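PDB 4HDT: 3-hydroxyisobutyryl-CoA hydrolase from Mycobacterium thermoresistibile, which probably hydrolyses 3-hydroxy-2-methylpropanoyl-CoA to 3-hydroxy-2-methylpropanoate and free CoA, and carries bound zinc ions in the crystal. Local coordinates for residues I111-V116 with V131-T136; N14-V19 with A201-G206; E232-D237 with A244-H249. All coordinates share one frame; numbering follows the deposited sequence.

Contact 1 of 3, residues I111-V116 with V131-T136; sequences IMDGIV and VVTDTT
Asp-113 reaches across to Thr-133, and the two side chains cross at a slant. Its CG lies anti to the backbone N (chi1 177°), which swings OD1 toward the threonines. Thr-133 OG1 donates to Asp-113 OD1 over 2.8 Å, on the lone pair facing away from OD2. His-192, a zinc ligand, also bonds OD1 through ND1. Thr-133 CG2 packs 3.4 Å from Asp-113 OD1. Thr-135 turns its hydroxyl to the same place, with OG1 2.8 Å from Asp-113 OD1, and takes a weak bond from the N-H of Gly-114. Thr-136 OG1 donates to the carbonyl O of Met-112 at 2.7 Å, in the carbonyl plane. It also accepts from the N-H of Thr-133 nearly straight, at 173°. Thr-133 OG1 accepts from Thr-135 N, an ST turn.

Before the loops, parallel strands 108-112 and 129-132 of the crotonase-fold sheet run side by side. Met-112 N donates to Val-131 O at 2.8 Å. Ile-111 and Val-131 point the same way, with Ile-111 CD1 4.2 Å from Val-131 CB, under helix 195-205. On the other face Met-112 CB meets Val-132 CG1 at 4.0 Å.

The three hydroxyls thus hold together the two chain segments where they leave the sheet. The carboxylate of Asp-113 probably orients the His-192 ring and may make it a stronger zinc donor, a second-shell role.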
loop_
_atom_site.group_PDB
_atom_site.type_symbol
_atom_site.label_atom_id
_atom_site.label_comp_id
_atom_site.label_asym_id
_atom_site.label_seq_id
_atom_site.Cartn_x
_atom_site.Cartn_y
_atom_site.Cartn_z
ATOM N N ILE A 111 1.801 -9.304 -9.939
ATOM C CA ILE A 111 2.737 -8.646 -10.861
ATOM C C ILE A 111 2.740 -7.149 -10.607
ATOM O O ILE A 111 2.002 -6.376 -11.214
ATOM C CB ILE A 111 2.429 -8.939 -12.351
ATOM C CG1 ILE A 111 2.224 -10.438 -12.609
ATOM C CG2 ILE A 111 3.507 -8.327 -13.251
ATOM C CD1 ILE A 111 3.413 -11.285 -12.304
ATOM N N MET A 112 3.599 -6.759 -9.665
ATOM C CA MET A 112 3.669 -5.373 -9.198
ATOM C C MET A 112 4.693 -4.628 -10.068
ATOM O O MET A 112 5.729 -4.141 -9.623
ATOM C CB MET A 112 4.027 -5.389 -7.696
ATOM C CG MET A 112 2.861 -5.864 -6.821
ATOM S SD MET A 112 3.146 -5.676 -5.055
ATOM C CE MET A 112 4.317 -6.997 -4.860
ATOM N N ASP A 113 4.306 -4.494 -11.321
ATOM C CA ASP A 113 5.058 -3.821 -12.372
ATOM C C ASP A 113 4.668 -2.355 -12.402
ATOM O O ASP A 113 3.570 -1.966 -12.024
ATOM C CB ASP A 113 4.671 -4.502 -13.671
ATOM C CG ASP A 113 5.303 -3.884 -14.874
ATOM O OD1 ASP A 113 6.493 -3.637 -14.917
ATOM O OD2 ASP A 113 4.543 -3.666 -15.833
ATOM N N GLY A 114 5.601 -1.503 -12.774
ATOM C CA GLY A 114 5.296 -0.089 -12.926
ATOM C C GLY A 114 4.779 0.593 -11.667
ATOM O O GLY A 114 5.192 0.284 -10.543
ATOM N N ILE A 115 3.844 1.499 -11.839
ATOM C CA ILE A 115 3.281 2.241 -10.702
ATOM C C ILE A 115 2.433 1.298 -9.823
ATOM O O ILE A 115 1.489 0.690 -10.297
ATOM C CB ILE A 115 2.416 3.415 -11.216
ATOM C CG1 ILE A 115 3.297 4.452 -11.925
ATOM C CG2 ILE A 115 1.652 4.071 -10.080
ATOM C CD1 ILE A 115 2.519 5.488 -12.716
ATOM N N VAL A 116 2.767 1.207 -8.544
ATOM C CA VAL A 116 2.047 0.371 -7.592
ATOM C C VAL A 116 1.986 1.164 -6.274
ATOM O O VAL A 116 2.973 1.285 -5.531
ATOM C CB VAL A 116 2.789 -0.965 -7.344
ATOM C CG1 VAL A 116 1.958 -1.830 -6.409
ATOM C CG2 VAL A 116 3.089 -1.753 -8.627
ATOM N N VAL A 131 6.013 -10.312 -7.333
ATOM C CA VAL A 131 7.003 -10.029 -8.406
ATOM C C VAL A 131 7.055 -8.525 -8.677
ATOM O O VAL A 131 6.000 -7.859 -8.831
ATOM C CB VAL A 131 6.627 -10.762 -9.702
ATOM C CG1 VAL A 131 7.608 -10.441 -10.819
ATOM C CG2 VAL A 131 6.523 -12.286 -9.463
ATOM N N VAL A 132 8.260 -7.982 -8.669
ATOM C CA VAL A 132 8.496 -6.597 -9.095
ATOM C C VAL A 132 9.440 -6.592 -10.271
ATOM O O VAL A 132 10.021 -7.622 -10.624
ATOM C CB VAL A 132 9.047 -5.709 -7.951
ATOM C CG1 VAL A 132 7.971 -5.414 -6.904
ATOM C CG2 VAL A 132 10.245 -6.373 -7.292
ATOM N N THR A 133 9.558 -5.439 -10.942
ATOM C CA THR A 133 10.313 -5.363 -12.180
ATOM C C THR A 133 11.248 -4.155 -12.150
ATOM O O THR A 133 11.298 -3.424 -11.149
ATOM C CB THR A 133 9.385 -5.169 -13.404
ATOM O OG1 THR A 133 8.856 -3.811 -13.389
ATOM C CG2 THR A 133 8.238 -6.162 -13.414
ATOM N N ASP A 134 11.932 -3.914 -13.264
ATOM C CA ASP A 134 12.799 -2.769 -13.366
ATOM C C ASP A 134 12.057 -1.432 -13.559
ATOM O O ASP A 134 12.721 -0.376 -13.611
ATOM C CB ASP A 134 13.854 -2.960 -14.446
ATOM C CG ASP A 134 13.292 -3.364 -15.782
ATOM O OD1 ASP A 134 12.084 -3.659 -15.857
ATOM O OD2 ASP A 134 14.071 -3.394 -16.773
ATOM N N THR A 135 10.738 -1.476 -13.730
ATOM C CA THR A 135 9.944 -0.236 -13.848
ATOM C C THR A 135 9.131 0.023 -12.605
ATOM O O THR A 135 8.423 1.043 -12.523
ATOM C CB THR A 135 8.980 -0.280 -15.058
ATOM O OG1 THR A 135 7.973 -1.291 -14.804
ATOM C CG2 THR A 135 9.765 -0.580 -16.347
ATOM N N THR A 136 9.138 -0.921 -11.643
ATOM C CA THR A 136 8.365 -0.721 -10.421
ATOM C C THR A 136 8.662 0.618 -9.725
ATOM O O THR A 136 9.844 0.967 -9.489
ATOM C CB THR A 136 8.593 -1.905 -9.457
ATOM O OG1 THR A 136 8.176 -3.123 -10.118
ATOM C CG2 THR A 136 7.866 -1.701 -8.110
#

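Contact 2 of 3, residues N14-V19 with A201-G206; sequences NVEGGV and AVIADG
Ile-203, on helix 195-205, packs against the beta hairpin formed by strands 11-16 and 19-24 at the edge of the crotonase-fold sheet. The hairpin closes through a type I' turn from Glu-16 to Val-19, with Gly-17 and Gly-18 in the middle. Backbone bonds join Glu-16 and Val-19 in both directions.

Ile-203 has the most surface buried by the contact. With chi1 at -69° its CG1 is anti to the carbonyl carbon, which leaves CG2 anti to the backbone N and against the turn, 3.7 Å from Glu-16 O. The extended chain of Glu-16 crosses it at a slant. Glu-16 CG is 4.1 Å from Ile-203 CG2, and OE1 of the same glutamate lies 3.9 Å from that methyl. So both the methylenes and one carboxylate oxygen of the glutamate lie against that methyl. Leu-21 of strand 19-24 touches both Glu-16 and Ile-203.

Val-19 points toward the helix from the far end of the turn. Its CG2 does the touching, 4.3 Å from Val-202 CG1 and 4.1 Å from Ile-203 CA. Val-202 also packs on Ala-210 of helix 207-214.

Gly-17 brings bare backbone up to the helix. Its CA comes to 3.6 Å from Ile-203 O. One water bridges the two backbones, 2.8 Å from Gly-17 O and 2.9 Å from Val-202 O.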
loop_
_atom_site.group_PDB
_atom_site.type_symbol
_atom_site.label_atom_id
_atom_site.label_comp_id
_atom_site.label_asym_id
_atom_site.label_seq_id
_atom_site.Cartn_x
_atom_site.Cartn_y
_atom_site.Cartn_z
ATOM N N ASN A 14 -10.630 -14.800 -15.775
ATOM C CA ASN A 14 -10.606 -16.033 -16.533
ATOM C C ASN A 14 -9.844 -17.075 -15.725
ATOM O O ASN A 14 -9.213 -16.760 -14.727
ATOM C CB ASN A 14 -9.951 -15.831 -17.895
ATOM C CG ASN A 14 -10.249 -16.965 -18.887
ATOM O OD1 ASN A 14 -11.175 -17.786 -18.704
ATOM N ND2 ASN A 14 -9.467 -17.000 -19.973
ATOM N N VAL A 15 -9.974 -18.320 -16.139
ATOM C CA VAL A 15 -9.165 -19.396 -15.622
ATOM C C VAL A 15 -8.503 -20.063 -16.818
ATOM O O VAL A 15 -9.159 -20.424 -17.820
ATOM C CB VAL A 15 -9.979 -20.392 -14.788
ATOM C CG1 VAL A 15 -9.064 -21.450 -14.182
ATOM C CG2 VAL A 15 -10.769 -19.679 -13.708
ATOM N N GLU A 16 -7.189 -20.181 -16.730
ATOM C CA GLU A 16 -6.399 -20.786 -17.781
ATOM C C GLU A 16 -5.204 -21.552 -17.201
ATOM O O GLU A 16 -4.487 -21.045 -16.330
ATOM C CB GLU A 16 -5.924 -19.709 -18.726
ATOM C CG GLU A 16 -5.626 -20.250 -20.097
ATOM C CD GLU A 16 -5.350 -19.161 -21.093
ATOM O OE1 GLU A 16 -4.464 -18.334 -20.834
ATOM O OE2 GLU A 16 -6.019 -19.152 -22.141
ATOM N N GLY A 17 -5.019 -22.790 -17.654
ATOM C CA GLY A 17 -3.941 -23.634 -17.151
ATOM C C GLY A 17 -3.997 -23.876 -15.670
ATOM O O GLY A 17 -2.982 -24.019 -15.033
ATOM N N GLY A 18 -5.198 -23.889 -15.109
ATOM C CA GLY A 18 -5.349 -24.058 -13.693
ATOM C C GLY A 18 -5.074 -22.803 -12.878
ATOM O O GLY A 18 -5.112 -22.855 -11.663
ATOM N N VAL A 19 -4.848 -21.676 -13.549
ATOM C CA VAL A 19 -4.578 -20.406 -12.882
ATOM C C VAL A 19 -5.775 -19.473 -12.996
ATOM O O VAL A 19 -6.251 -19.187 -14.101
ATOM C CB VAL A 19 -3.344 -19.723 -13.481
ATOM C CG1 VAL A 19 -2.977 -18.448 -12.705
ATOM C CG2 VAL A 19 -2.189 -20.680 -13.513
ATOM N N ALA A 201 4.435 -18.343 -18.762
ATOM C CA ALA A 201 5.069 -19.548 -18.172
ATOM C C ALA A 201 4.365 -20.027 -16.896
ATOM O O ALA A 201 4.310 -21.220 -16.641
ATOM C CB ALA A 201 6.553 -19.315 -17.900
ATOM N N VAL A 202 3.835 -19.098 -16.101
ATOM C CA VAL A 202 3.042 -19.459 -14.905
ATOM C C VAL A 202 1.839 -20.277 -15.343
ATOM O O VAL A 202 1.512 -21.312 -14.778
ATOM C CB VAL A 202 2.550 -18.210 -14.128
ATOM C CG1 VAL A 202 1.567 -18.585 -13.020
ATOM C CG2 VAL A 202 3.720 -17.413 -13.560
ATOM N N ILE A 203 1.208 -19.822 -16.417
ATOM C CA ILE A 203 0.024 -20.471 -16.923
ATOM C C ILE A 203 0.346 -21.836 -17.563
ATOM O O ILE A 203 -0.431 -22.781 -17.456
ATOM C CB ILE A 203 -0.688 -19.553 -17.942
ATOM C CG1 ILE A 203 -1.290 -18.337 -17.210
ATOM C CG2 ILE A 203 -1.788 -20.297 -18.699
ATOM C CD1 ILE A 203 -1.659 -17.183 -18.126
ATOM N N ALA A 204 1.496 -21.928 -18.212
ATOM C CA ALA A 204 1.834 -23.115 -19.001
ATOM C C ALA A 204 2.627 -24.141 -18.195
ATOM O O ALA A 204 2.350 -25.338 -18.268
ATOM C CB ALA A 204 2.602 -22.692 -20.246
ATOM N N ASP A 205 3.600 -23.665 -17.414
ATOM C CA ASP A 205 4.582 -24.535 -16.731
ATOM C C ASP A 205 4.522 -24.472 -15.196
ATOM O O ASP A 205 5.128 -25.308 -14.509
ATOM C CB ASP A 205 5.996 -24.153 -17.182
ATOM C CG ASP A 205 6.112 -24.011 -18.690
ATOM O OD1 ASP A 205 5.595 -24.909 -19.382
ATOM O OD2 ASP A 205 6.683 -22.987 -19.165
ATOM N N GLY A 206 3.810 -23.485 -14.647
ATOM C CA GLY A 206 3.704 -23.312 -13.190
ATOM C C GLY A 206 4.653 -22.272 -12.623
ATOM O O GLY A 206 5.635 -21.867 -13.260
HETATM O O HOH W 1 -0.318 -23.553 -14.461
#

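Contact 3 of 3, residues E232-D237 with A244-H249; sequences ECYTGD and AALRAH
Cys-233 fits between Ala-245, Leu-246 and His-249 in this helix-loop-helix contact, in which the end of helix 227-233 meets the side of helix 239-249. The chain turns back over a short loop, so the two helices are neighbours in sequence as well as in space. The site lies away from the zinc ions.

The cysteine side chain is the main bump, and it points into the hollow that these three residues line. Its floor is low at Ala-245, where only a methyl stands up. Cys-233 CB lies 4.0 Å from Ala-245 CB. One wall is the CD2 branch of Leu-246, 3.5 Å from Cys-233 CB. The sulfur carries on past the methyl, because SG is anti to the carbonyl carbon (chi1 -66°). It ends over the backbone of the second helix and 4.0 Å from His-249 CB. Ala-245 in turn presses its methyl on the first helix, with CB 3.8 Å from Cys-233 O.

Leu-246 is also a bump. Its CD2 lies obliquely against the Tyr-234 ring, 4.0 Å from CE1 of that tyrosine, and CD1 lies near the phenol end. Ile-261 of helix 252-261 touches both residues. Helix 164-171 covers the tyrosine further, and its His-167 takes up the Tyr-234 hydroxyl in a hydrogen bond.

At the solvent side, the exposed Glu-232 extends alongside the sulfur to His-249. Carboxylate and imidazole planes stand 88° apart. His-249 ND1 donates weakly to Glu-232 OE2, 3.4 Å away with a bent angle of 129°.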
loop_
_atom_site.group_PDB
_atom_site.type_symbol
_atom_site.label_atom_id
_atom_site.label_comp_id
_atom_site.label_asym_id
_atom_site.label_seq_id
_atom_site.Cartn_x
_atom_site.Cartn_y
_atom_site.Cartn_z
ATOM N N GLU A 232 19.739 6.514 11.641
ATOM C CA GLU A 232 20.228 7.598 12.484
ATOM C C GLU A 232 19.138 8.599 12.814
ATOM O O GLU A 232 19.045 9.078 13.922
ATOM C CB GLU A 232 21.352 8.346 11.744
ATOM C CG GLU A 232 21.914 9.622 12.391
ATOM C CD GLU A 232 22.917 10.361 11.511
ATOM O OE1 GLU A 232 23.219 9.820 10.418
ATOM O OE2 GLU A 232 23.430 11.440 11.921
ATOM N N CYS A 233 18.373 8.964 11.804
ATOM C CA CYS A 233 17.525 10.132 11.897
ATOM C C CYS A 233 16.100 9.805 12.261
ATOM O O CYS A 233 15.407 10.665 12.827
ATOM C CB CYS A 233 17.566 10.935 10.581
ATOM S SG CYS A 233 19.197 11.654 10.255
ATOM N N TYR A 234 15.631 8.604 11.939
ATOM C CA TYR A 234 14.229 8.269 12.179
ATOM C C TYR A 234 13.971 7.617 13.535
ATOM O O TYR A 234 12.901 7.086 13.758
ATOM C CB TYR A 234 13.674 7.420 11.018
ATOM C CG TYR A 234 13.376 8.171 9.720
ATOM C CD1 TYR A 234 14.345 8.372 8.760
ATOM C CD2 TYR A 234 12.100 8.635 9.464
ATOM C CE1 TYR A 234 14.058 9.026 7.559
ATOM C CE2 TYR A 234 11.793 9.296 8.290
ATOM C CZ TYR A 234 12.749 9.477 7.326
ATOM O OH TYR A 234 12.473 10.082 6.146
ATOM N N THR A 235 14.938 7.663 14.471
ATOM C CA THR A 235 14.676 7.158 15.811
ATOM C C THR A 235 14.045 8.172 16.769
ATOM O O THR A 235 13.697 7.797 17.912
ATOM C CB THR A 235 15.961 6.613 16.431
ATOM O OG1 THR A 235 16.968 7.605 16.308
ATOM C CG2 THR A 235 16.363 5.367 15.711
ATOM N N GLY A 236 13.811 9.387 16.286
ATOM C CA GLY A 236 13.262 10.460 17.091
ATOM C C GLY A 236 11.864 10.163 17.599
ATOM O O GLY A 236 11.114 9.439 16.947
ATOM N N ASP A 237 11.524 10.724 18.762
ATOM C CA ASP A 237 10.218 10.457 19.387
ATOM C C ASP A 237 9.063 11.062 18.585
ATOM O O ASP A 237 7.960 10.538 18.606
ATOM C CB ASP A 237 10.161 11.046 20.810
ATOM C CG ASP A 237 10.887 10.190 21.842
ATOM O OD1 ASP A 237 11.023 8.961 21.637
ATOM O OD2 ASP A 237 11.288 10.759 22.883
ATOM N N ALA A 244 14.243 17.485 12.386
ATOM C CA ALA A 244 15.456 18.151 12.945
ATOM C C ALA A 244 16.714 17.329 12.750
ATOM O O ALA A 244 17.752 17.869 12.392
ATOM C CB ALA A 244 15.270 18.497 14.423
ATOM N N ALA A 245 16.610 16.023 12.962
ATOM C CA ALA A 245 17.768 15.160 12.805
ATOM C C ALA A 245 18.191 15.060 11.342
ATOM O O ALA A 245 19.377 15.088 11.028
ATOM C CB ALA A 245 17.450 13.778 13.342
ATOM N N LEU A 246 17.212 14.916 10.437
ATOM C CA LEU A 246 17.526 14.854 9.010
ATOM C C LEU A 246 18.234 16.164 8.601
ATOM O O LEU A 246 19.217 16.137 7.863
ATOM C CB LEU A 246 16.248 14.667 8.158
ATOM C CG LEU A 246 15.581 13.314 8.255
ATOM C CD1 LEU A 246 14.137 13.359 7.744
ATOM C CD2 LEU A 246 16.415 12.256 7.528
ATOM N N ARG A 247 17.774 17.296 9.114
ATOM C CA ARG A 247 18.422 18.559 8.743
ATOM C C ARG A 247 19.795 18.660 9.344
ATOM O O ARG A 247 20.728 19.111 8.671
ATOM C CB ARG A 247 17.567 19.769 9.095
ATOM C CG ARG A 247 16.281 19.760 8.281
ATOM C CD ARG A 247 15.800 21.111 7.906
ATOM N NE ARG A 247 14.579 21.103 7.105
ATOM C CZ ARG A 247 14.497 20.829 5.797
ATOM N NH1 ARG A 247 15.554 20.460 5.083
ATOM N NH2 ARG A 247 13.316 20.896 5.205
ATOM N N ALA A 248 19.928 18.234 10.596
ATOM C CA ALA A 248 21.209 18.315 11.254
ATOM C C ALA A 248 22.273 17.415 10.614
ATOM O O ALA A 248 23.469 17.783 10.660
ATOM C CB ALA A 248 21.111 18.046 12.751
ATOM N N HIS A 249 21.887 16.266 10.046
ATOM C CA HIS A 249 22.826 15.348 9.384
ATOM C C HIS A 249 23.550 16.011 8.235
ATOM O O HIS A 249 24.714 15.686 7.963
ATOM C CB HIS A 249 22.162 14.010 9.020
ATOM C CG HIS A 249 23.011 13.071 8.219
ATOM N ND1 HIS A 249 24.071 12.360 8.758
ATOM C CD2 HIS A 249 22.870 12.621 6.957
ATOM C CE1 HIS A 249 24.564 11.549 7.840
ATOM N NE2 HIS A 249 23.859 11.709 6.728
#

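How the contacts relate
From the N terminus, the turn of the first hairpin lies in 14-19, and its partner 201-206 comes far later in the chain. Contact 2 therefore closes a long loop of 181 residues. Contact 1 falls within that loop and closes a short one, with 14 residues between its segments. Both reach the six-stranded sheet: contact 2 at the hairpin edge, contact 1 between strands 108-112 and 129-132. Helix 195-205 gives contact 2 its second segment and also packs on contact 1. Their centres are 20 Å apart. Contact 3 follows in series, with only six residues between its segments. It joins two helices on the opposite side of the chain's centre from contact 2, with centres 48 Å apart.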